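Local atomic coordinates of yersinopine synthase (Yersinia pestis, PDB entry 6C4M), a protein that catalyses the NADPH-dependent reductive condensation of pyruvate with an amino-acid-derived intermediate, the last step in making the metallophore yersinopine. Residues A[19-23]-A[225-229]; A[81-85]-A[235-239]; A[310-314]-A[416-422]. One frame throughout, in Å; residues are numbered along the deposited sequence.

Interaction 1 (A[19-23]-A[225-229])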
loop_
_atom_site.group_PDB
_atom_site.type_symbol
_atom_site.label_atom_id
_atom_site.label_comp_id
_atom_site.label_asym_id
_atom_site.label_seq_id
_atom_site.Cartn_x
_atom_site.Cartn_y
_atom_site.Cartn_z
ATOM N N MET A 19 -19.627 -40.011 -28.840
ATOM C CA MET A 19 -18.372 -39.345 -28.500
ATOM C C MET A 19 -18.704 -38.164 -27.587
ATOM O O MET A 19 -19.623 -37.410 -27.878
ATOM C CB MET A 19 -17.634 -38.858 -29.753
ATOM C CG MET A 19 -17.109 -40.024 -30.703
ATOM S SD MET A 19 -15.887 -41.012 -29.830
ATOM C CE MET A 19 -14.630 -39.811 -29.307
ATOM N N HIS A 20 -17.958 -38.003 -26.490
ATOM C CA HIS A 20 -18.315 -36.992 -25.495
ATOM C C HIS A 20 -18.310 -35.565 -26.036
ATOM O O HIS A 20 -18.964 -34.695 -25.445
ATOM C CB HIS A 20 -17.404 -37.129 -24.269
ATOM C CG HIS A 20 -17.898 -38.148 -23.293
ATOM N ND1 HIS A 20 -18.213 -37.846 -21.986
ATOM C CD2 HIS A 20 -18.218 -39.458 -23.468
ATOM C CE1 HIS A 20 -18.657 -38.935 -21.381
ATOM N NE2 HIS A 20 -18.670 -39.927 -22.259
ATOM N N ASN A 21 -17.596 -35.267 -27.120
ATOM C CA ASN A 21 -17.631 -33.896 -27.627
ATOM C C ASN A 21 -18.790 -33.660 -28.601
ATOM O O ASN A 21 -18.887 -32.579 -29.196
ATOM C CB ASN A 21 -16.288 -33.514 -28.254
ATOM C CG ASN A 21 -15.876 -34.420 -29.373
ATOM O OD1 ASN A 21 -15.858 -35.658 -29.233
ATOM N ND2 ASN A 21 -15.492 -33.805 -30.499
ATOM N N THR A 22 -19.707 -34.611 -28.711
ATOM C CA THR A 22 -20.949 -34.411 -29.450
ATOM C C THR A 22 -22.193 -34.540 -28.576
ATOM O O THR A 22 -23.308 -34.602 -29.118
ATOM C CB THR A 22 -21.056 -35.413 -30.600
ATOM O OG1 THR A 22 -21.324 -36.721 -30.064
ATOM C CG2 THR A 22 -19.778 -35.416 -31.418
ATOM N N LEU A 23 -22.047 -34.646 -27.261
ATOM C CA LEU A 23 -23.227 -34.857 -26.399
ATOM C C LEU A 23 -24.137 -33.628 -26.382
ATOM O O LEU A 23 -23.658 -32.514 -26.154
ATOM C CB LEU A 23 -22.830 -35.163 -24.959
ATOM C CG LEU A 23 -21.948 -36.367 -24.660
ATOM C CD1 LEU A 23 -21.836 -36.561 -23.132
ATOM C CD2 LEU A 23 -22.477 -37.570 -25.288
ATOM N N ALA A 225 -13.798 -39.891 -19.634
ATOM C CA ALA A 225 -14.091 -39.193 -20.887
ATOM C C ALA A 225 -14.554 -37.746 -20.666
ATOM O O ALA A 225 -14.181 -36.856 -21.438
ATOM C CB ALA A 225 -15.136 -39.968 -21.689
ATOM N N GLU A 226 -15.391 -37.484 -19.647
ATOM C CA GLU A 226 -15.846 -36.111 -19.424
ATOM C C GLU A 226 -14.692 -35.218 -19.011
ATOM O O GLU A 226 -14.569 -34.087 -19.493
ATOM C CB GLU A 226 -16.935 -36.042 -18.347
ATOM C CG GLU A 226 -18.361 -36.233 -18.846
ATOM C CD GLU A 226 -18.791 -35.144 -19.806
ATOM O OE1 GLU A 226 -18.543 -35.302 -21.018
ATOM O OE2 GLU A 226 -19.369 -34.130 -19.359
ATOM N N MET A 227 -13.865 -35.696 -18.074
ATOM C CA MET A 227 -12.659 -34.961 -17.683
ATOM C C MET A 227 -11.768 -34.680 -18.882
ATOM O O MET A 227 -11.238 -33.569 -19.022
ATOM C CB MET A 227 -11.874 -35.755 -16.642
ATOM C CG MET A 227 -12.675 -36.029 -15.385
ATOM S SD MET A 227 -12.192 -34.961 -14.070
ATOM C CE MET A 227 -12.178 -36.182 -12.748
ATOM N N SER A 228 -11.591 -35.682 -19.754
ATOM C CA SER A 228 -10.770 -35.488 -20.946
ATOM C C SER A 228 -11.402 -34.447 -21.844
ATOM O O SER A 228 -10.711 -33.619 -22.443
ATOM C CB SER A 228 -10.604 -36.809 -21.708
ATOM O OG SER A 228 -9.958 -37.773 -20.901
ATOM N N TRP A 229 -12.727 -34.481 -21.945
ATOM C CA TRP A 229 -13.427 -33.523 -22.786
ATOM C C TRP A 229 -13.244 -32.114 -22.245
ATOM O O TRP A 229 -12.883 -31.197 -22.993
ATOM C CB TRP A 229 -14.915 -33.880 -22.872
ATOM C CG TRP A 229 -15.716 -32.809 -23.524
ATOM C CD1 TRP A 229 -15.789 -32.530 -24.849
ATOM C CD2 TRP A 229 -16.565 -31.873 -22.872
ATOM N NE1 TRP A 229 -16.620 -31.460 -25.067
ATOM C CE2 TRP A 229 -17.116 -31.041 -23.865
ATOM C CE3 TRP A 229 -16.907 -31.651 -21.544
ATOM C CZ2 TRP A 229 -17.989 -30.005 -23.569
ATOM C CZ3 TRP A 229 -17.771 -30.630 -21.250
ATOM C CH2 TRP A 229 -18.307 -29.816 -22.259
HETATM O O HOH W 1 -17.583 -30.264 -27.391
#

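Interaction 2 (A[81-85]-A[235-239])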
loop_
_atom_site.group_PDB
_atom_site.type_symbol
_atom_site.label_atom_id
_atom_site.label_comp_id
_atom_site.label_asym_id
_atom_site.label_seq_id
_atom_site.Cartn_x
_atom_site.Cartn_y
_atom_site.Cartn_z
ATOM N N GLN A 81 -7.229 -12.327 -26.661
ATOM C CA GLN A 81 -7.292 -12.303 -28.119
ATOM C C GLN A 81 -6.323 -13.293 -28.742
ATOM O O GLN A 81 -6.459 -13.617 -29.925
ATOM C CB GLN A 81 -6.991 -10.890 -28.627
ATOM C CG GLN A 81 -7.669 -10.514 -29.938
ATOM C CD GLN A 81 -7.643 -9.007 -30.199
ATOM O OE1 GLN A 81 -6.989 -8.237 -29.478
ATOM N NE2 GLN A 81 -8.365 -8.582 -31.233
ATOM N N ALA A 82 -5.344 -13.777 -27.975
ATOM C CA ALA A 82 -4.400 -14.750 -28.510
ATOM C C ALA A 82 -5.103 -16.051 -28.894
ATOM O O ALA A 82 -4.759 -16.670 -29.910
ATOM C CB ALA A 82 -3.284 -15.008 -27.492
ATOM N N THR A 83 -6.102 -16.476 -28.108
ATOM C CA THR A 83 -6.809 -17.731 -28.356
ATOM C C THR A 83 -8.323 -17.563 -28.499
ATOM O O THR A 83 -9.042 -18.574 -28.555
ATOM C CB THR A 83 -6.528 -18.735 -27.233
ATOM O OG1 THR A 83 -7.024 -18.230 -25.982
ATOM C CG2 THR A 83 -5.059 -19.004 -27.117
ATOM N N GLN A 84 -8.827 -16.329 -28.564
ATOM C CA GLN A 84 -10.257 -16.069 -28.735
ATOM C C GLN A 84 -10.432 -14.865 -29.653
ATOM O O GLN A 84 -10.092 -13.739 -29.277
ATOM C CB GLN A 84 -10.941 -15.815 -27.388
ATOM C CG GLN A 84 -12.448 -15.734 -27.483
ATOM C CD GLN A 84 -13.055 -17.000 -28.060
ATOM O OE1 GLN A 84 -12.950 -18.078 -27.472
ATOM N NE2 GLN A 84 -13.653 -16.883 -29.240
ATOM N N LYS A 85 -10.977 -15.095 -30.839
ATOM C CA LYS A 85 -11.286 -14.049 -31.799
ATOM C C LYS A 85 -12.802 -13.911 -31.894
ATOM O O LYS A 85 -13.548 -14.493 -31.097
ATOM C CB LYS A 85 -10.661 -14.368 -33.164
ATOM C CG LYS A 85 -9.151 -14.594 -33.152
ATOM C CD LYS A 85 -8.396 -13.390 -32.625
ATOM C CE LYS A 85 -6.900 -13.485 -32.952
ATOM N NZ LYS A 85 -6.274 -14.752 -32.463
ATOM N N ALA A 235 -8.033 -26.520 -22.908
ATOM C CA ALA A 235 -6.702 -26.471 -23.514
ATOM C C ALA A 235 -6.644 -25.557 -24.733
ATOM O O ALA A 235 -5.559 -25.092 -25.096
ATOM C CB ALA A 235 -6.250 -27.885 -23.910
ATOM N N ARG A 236 -7.776 -25.298 -25.380
ATOM C CA ARG A 236 -7.808 -24.363 -26.498
ATOM C C ARG A 236 -7.398 -22.948 -26.093
ATOM O O ARG A 236 -7.030 -22.147 -26.959
ATOM C CB ARG A 236 -9.199 -24.344 -27.103
ATOM C CG ARG A 236 -9.247 -23.845 -28.524
ATOM C CD ARG A 236 -10.656 -23.995 -29.079
ATOM N NE ARG A 236 -11.573 -23.014 -28.507
ATOM C CZ ARG A 236 -11.966 -21.897 -29.115
ATOM N NH1 ARG A 236 -11.531 -21.597 -30.329
ATOM N NH2 ARG A 236 -12.806 -21.072 -28.509
ATOM N N HIS A 237 -7.468 -22.621 -24.803
ATOM C CA HIS A 237 -7.058 -21.326 -24.278
ATOM C C HIS A 237 -5.839 -21.454 -23.375
ATOM O O HIS A 237 -5.513 -20.524 -22.632
ATOM C CB HIS A 237 -8.223 -20.660 -23.538
ATOM C CG HIS A 237 -9.431 -20.469 -24.394
ATOM N ND1 HIS A 237 -9.423 -19.676 -25.523
ATOM C CD2 HIS A 237 -10.672 -21.019 -24.326
ATOM C CE1 HIS A 237 -10.617 -19.717 -26.094
ATOM N NE2 HIS A 237 -11.390 -20.532 -25.394
ATOM N N HIS A 238 -5.148 -22.590 -23.449
ATOM C CA HIS A 238 -3.908 -22.817 -22.718
ATOM C C HIS A 238 -4.140 -22.845 -21.224
ATOM O O HIS A 238 -3.241 -22.557 -20.442
ATOM C CB HIS A 238 -2.849 -21.769 -23.070
ATOM C CG HIS A 238 -2.568 -21.693 -24.537
ATOM N ND1 HIS A 238 -2.821 -22.745 -25.389
ATOM C CD2 HIS A 238 -2.092 -20.689 -25.308
ATOM C CE1 HIS A 238 -2.494 -22.400 -26.621
ATOM N NE2 HIS A 238 -2.052 -21.156 -26.600
ATOM N N ILE A 239 -5.351 -23.208 -20.830
ATOM C CA ILE A 239 -5.710 -23.339 -19.431
ATOM C C ILE A 239 -5.313 -24.735 -18.984
ATOM O O ILE A 239 -5.780 -25.735 -19.546
ATOM C CB ILE A 239 -7.216 -23.097 -19.230
ATOM C CG1 ILE A 239 -7.593 -21.700 -19.726
ATOM C CG2 ILE A 239 -7.614 -23.307 -17.780
ATOM C CD1 ILE A 239 -9.074 -21.580 -20.045
#

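Interaction 3 (A[310-314]-A[416-422])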
loop_
_atom_site.group_PDB
_atom_site.type_symbol
_atom_site.label_atom_id
_atom_site.label_comp_id
_atom_site.label_asym_id
_atom_site.label_seq_id
_atom_site.Cartn_x
_atom_site.Cartn_y
_atom_site.Cartn_z
ATOM N N LEU A 310 -12.256 -26.763 8.995
ATOM C CA LEU A 310 -13.424 -27.437 8.441
ATOM C C LEU A 310 -13.019 -28.501 7.437
ATOM O O LEU A 310 -13.500 -29.637 7.494
ATOM C CB LEU A 310 -14.359 -26.417 7.783
ATOM C CG LEU A 310 -15.618 -26.976 7.123
ATOM C CD1 LEU A 310 -16.435 -27.766 8.120
ATOM C CD2 LEU A 310 -16.463 -25.853 6.523
ATOM N N LEU A 311 -12.163 -28.133 6.484
ATOM C CA LEU A 311 -11.673 -29.089 5.498
ATOM C C LEU A 311 -11.006 -30.285 6.168
ATOM O O LEU A 311 -11.313 -31.442 5.849
ATOM C CB LEU A 311 -10.709 -28.392 4.557
ATOM C CG LEU A 311 -11.337 -27.387 3.596
ATOM C CD1 LEU A 311 -10.265 -26.587 2.883
ATOM C CD2 LEU A 311 -12.186 -28.118 2.588
ATOM N N ASN A 312 -10.085 -30.025 7.098
ATOM C CA ASN A 312 -9.423 -31.122 7.794
ATOM C C ASN A 312 -10.436 -32.064 8.429
ATOM O O ASN A 312 -10.276 -33.288 8.373
ATOM C CB ASN A 312 -8.478 -30.576 8.854
ATOM C CG ASN A 312 -7.224 -29.944 8.256
ATOM O OD1 ASN A 312 -7.064 -29.869 7.041
ATOM N ND2 ASN A 312 -6.358 -29.462 9.106
ATOM N N ARG A 313 -11.480 -31.506 9.046
ATOM C CA ARG A 313 -12.539 -32.329 9.621
ATOM C C ARG A 313 -13.214 -33.163 8.554
ATOM O O ARG A 313 -13.608 -34.308 8.801
ATOM C CB ARG A 313 -13.559 -31.426 10.320
ATOM C CG ARG A 313 -14.718 -32.156 10.951
ATOM C CD ARG A 313 -14.299 -32.883 12.206
ATOM N NE ARG A 313 -15.486 -33.315 12.925
ATOM C CZ ARG A 313 -16.094 -34.484 12.752
ATOM N NH1 ARG A 313 -15.607 -35.382 11.902
ATOM N NH2 ARG A 313 -17.187 -34.761 13.452
ATOM N N LEU A 314 -13.389 -32.595 7.370
ATOM C CA LEU A 314 -13.983 -33.313 6.258
ATOM C C LEU A 314 -13.014 -34.262 5.573
ATOM O O LEU A 314 -13.416 -34.921 4.612
ATOM C CB LEU A 314 -14.537 -32.318 5.238
ATOM C CG LEU A 314 -15.699 -31.513 5.837
ATOM C CD1 LEU A 314 -15.939 -30.271 5.036
ATOM C CD2 LEU A 314 -16.967 -32.368 5.920
ATOM N N LEU A 416 -22.645 -26.111 8.471
ATOM C CA LEU A 416 -22.031 -27.431 8.377
ATOM C C LEU A 416 -21.007 -27.632 9.477
ATOM O O LEU A 416 -20.959 -28.693 10.115
ATOM C CB LEU A 416 -21.369 -27.603 7.012
ATOM C CG LEU A 416 -20.633 -28.934 6.787
ATOM C CD1 LEU A 416 -21.616 -30.128 6.903
ATOM C CD2 LEU A 416 -19.916 -28.930 5.439
ATOM N N ALA A 417 -20.163 -26.616 9.708
ATOM C CA ALA A 417 -19.128 -26.751 10.721
ATOM C C ALA A 417 -19.742 -26.972 12.092
ATOM O O ALA A 417 -19.304 -27.845 12.850
ATOM C CB ALA A 417 -18.227 -25.506 10.722
ATOM N N GLY A 418 -20.774 -26.209 12.425
ATOM C CA GLY A 418 -21.436 -26.417 13.703
ATOM C C GLY A 418 -21.993 -27.825 13.844
ATOM O O GLY A 418 -21.896 -28.439 14.909
ATOM N N ALA A 419 -22.558 -28.374 12.762
ATOM C CA ALA A 419 -23.045 -29.747 12.831
ATOM C C ALA A 419 -21.912 -30.730 13.081
ATOM O O ALA A 419 -22.132 -31.794 13.668
ATOM C CB ALA A 419 -23.784 -30.116 11.546
ATOM N N LEU A 420 -20.700 -30.410 12.625
ATOM C CA LEU A 420 -19.557 -31.294 12.798
ATOM C C LEU A 420 -18.710 -30.954 14.015
ATOM O O LEU A 420 -17.651 -31.557 14.197
ATOM C CB LEU A 420 -18.694 -31.265 11.544
ATOM C CG LEU A 420 -19.414 -31.757 10.287
ATOM C CD1 LEU A 420 -18.558 -31.591 9.032
ATOM C CD2 LEU A 420 -19.779 -33.181 10.468
ATOM N N ASP A 421 -19.152 -30.014 14.849
ATOM C CA ASP A 421 -18.434 -29.639 16.066
ATOM C C ASP A 421 -17.116 -28.924 15.741
ATOM O O ASP A 421 -16.102 -29.103 16.422
ATOM C CB ASP A 421 -18.198 -30.862 16.956
ATOM C CG ASP A 421 -19.504 -31.571 17.330
ATOM O OD1 ASP A 421 -20.393 -30.883 17.884
ATOM O OD2 ASP A 421 -19.644 -32.797 17.055
ATOM N N VAL A 422 -17.139 -28.101 14.697
ATOM C CA VAL A 422 -15.984 -27.327 14.255
ATOM C C VAL A 422 -16.305 -25.856 14.479
ATOM O O VAL A 422 -17.333 -25.371 13.998
ATOM C CB VAL A 422 -15.675 -27.582 12.770
ATOM C CG1 VAL A 422 -14.612 -26.631 12.284
ATOM C CG2 VAL A 422 -15.224 -29.034 12.524
#

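Interaction 1 (A[19-23]-A[225-229])
Two groups grip Glu226 OE1: His20 ND1 donates to it at 2.7 Å, and Arg107 NH2, from strand 107-110, adds a salt bridge. The junction belongs to the Rossmann-type NADP-binding domain, where the loop leading into strand 25-28 settles against the first turns of helix 225-235. It is a worked example of how the segment leading into the first strand can be fastened to a helix through one carboxylate. The bond from His20 is fairly straight, with an N-H...O angle of 160°, and it leaves near the plane of the imidazole. It reaches OE1 on the anti side of the carboxylate, 21° out of that plane, while the ring and carboxylate planes are well inclined to each other. A bend at chi2 (-63°) turns the carboxylate toward His20, and Glu226 CG lies at the edge of the same ring.

The two faces of the His20 imidazole are also occupied. Ala225 CB sits almost directly over the ring centre, 3.5 Å from the centroid, in a CH-pi contact; on the opposite face Leu23 CD1 lies 4.0 Å above the plane, offset toward the rim. The ring is thus sandwiched as well as bonded. Arg107 NH2 also bonds to His20 O, and the same arginine makes a cation-pi contact with Trp229. Two donors on OE1 would be expected to favour the ionised form of Glu226, whose OE2 is held by Ser134.

One turn further on, His20 O lies over one face of the Trp229 indole, near its rim, and Asn21 CB meets CD1 of Trp229 at 3.6 Å. A water completes this end, accepting from Trp229 NE1 at 2.8 Å and donating to Asn21 O at 3.2 Å.

Interaction 2 (A[81-85]-A[235-239])
The His237 imidazole presents its edge to Thr83 and Gln84, whereas the neighbouring His238 imidazole turns a face to Thr83. At the His237 edge, Thr83 OG1 is hydrogen-bonded to ND1 at 2.8 Å, close to the ring plane, and Gln84 OE1 approaches CE1 at 3.2 Å. Phe209, from strand 203-217, stacks on the His237 ring. Over His238 the methyl group Thr83 CG2 makes a CH-pi contact, 4.1 Å from the centroid and 28° off the normal. The guanidinium of Arg236 has Thr83 O over one face, offset toward the rim.

One threonine thus serves two histidines, its hydroxyl taking the first and its methyl the second. Both branches depend on chi1 (63°), which sets OG1 between the backbone N and the carbonyl carbon and leaves CG2 anti to that carbon. The two histidines sit where the chain ends a helix: a type I turn from Ala235 to His238 lies within a Schellman motif, with His238 at positive phi as the C-prime residue. This end of helix 225-235 meets the loop joining strands 71-76 and 87-90.

Asp40 of helix 32-44 accepts from His237 NE2 and forms a salt bridge with Arg236, while Gln36 donates to Gln84 OE1. At the other end of the Gln84 amide, NE2 donates nearly in its own plane to Lys85 O at 3.0 Å.

Interaction 3 (A[310-314]-A[416-422])
Leu314 CD2 and Leu420 CD1 meet at 3.6 Å in the tight, buried half of this contact, their side chains crossing at about a right angle. Beside them, Leu310 CD1 rests against Ala417 at 3.9 Å from its CB. Leu310 reaches there because its CG stands anti to the backbone N (chi1 179°), which carries the branch across to the other helix. Leu416 adds a more distant methyl contact to Leu314. Helix 294-313 and helix 401-419 are thereby joined near their C-terminal ends, and helix 459-471 packs alongside, its Trp470 bonding to Leu314 O.

Toward the partly exposed margin the partners change. Arg313 runs over Val422, whose CG2 lies 3.5 Å from Arg313 CG, and bends at chi2 (73°) to bring its guanidinium to the C-terminal end of the second helix. There Arg313 NE donates to Leu420 O at 3.1 Å, in the carbonyl plane, and NH2 adds a weak bond to the same oxygen. The helix stops in a Schellman motif, with exposed Asp421 at positive phi and Val422 N returning to Ala417 O. Arg313 NH2 and Asp421 OD2 stay 4.8 Å apart, too far to pair directly.

Leucine methyl groups, with Ala417, thus make the buried join, while a cationic group on a carbonyl at the helix C-terminus should be electrostatically favourable, since that end carries the negative pole of the helix dipole.

Overall arrangement
Interactions 1 and 2 hold the same helix, 225-235, at its beginning and its end, and both also lean on helix 32-44 of the nucleotide-binding domain; their centres are 19 Å apart, without touching. Each is only partly buried and depends on polar groups: a shared carboxylate backed by arginine in 19-23/225-229, and a threonine hydroxyl on a histidine edge in 81-85/235-239. Interaction 3, about 39 Å from interaction 2 between centres and across the chain's centre from it, is the buried one, joining two helices mainly through leucines. A Schellman helix end recurs in interactions 2 and 3, met by a threonine in one and by an arginine in the other.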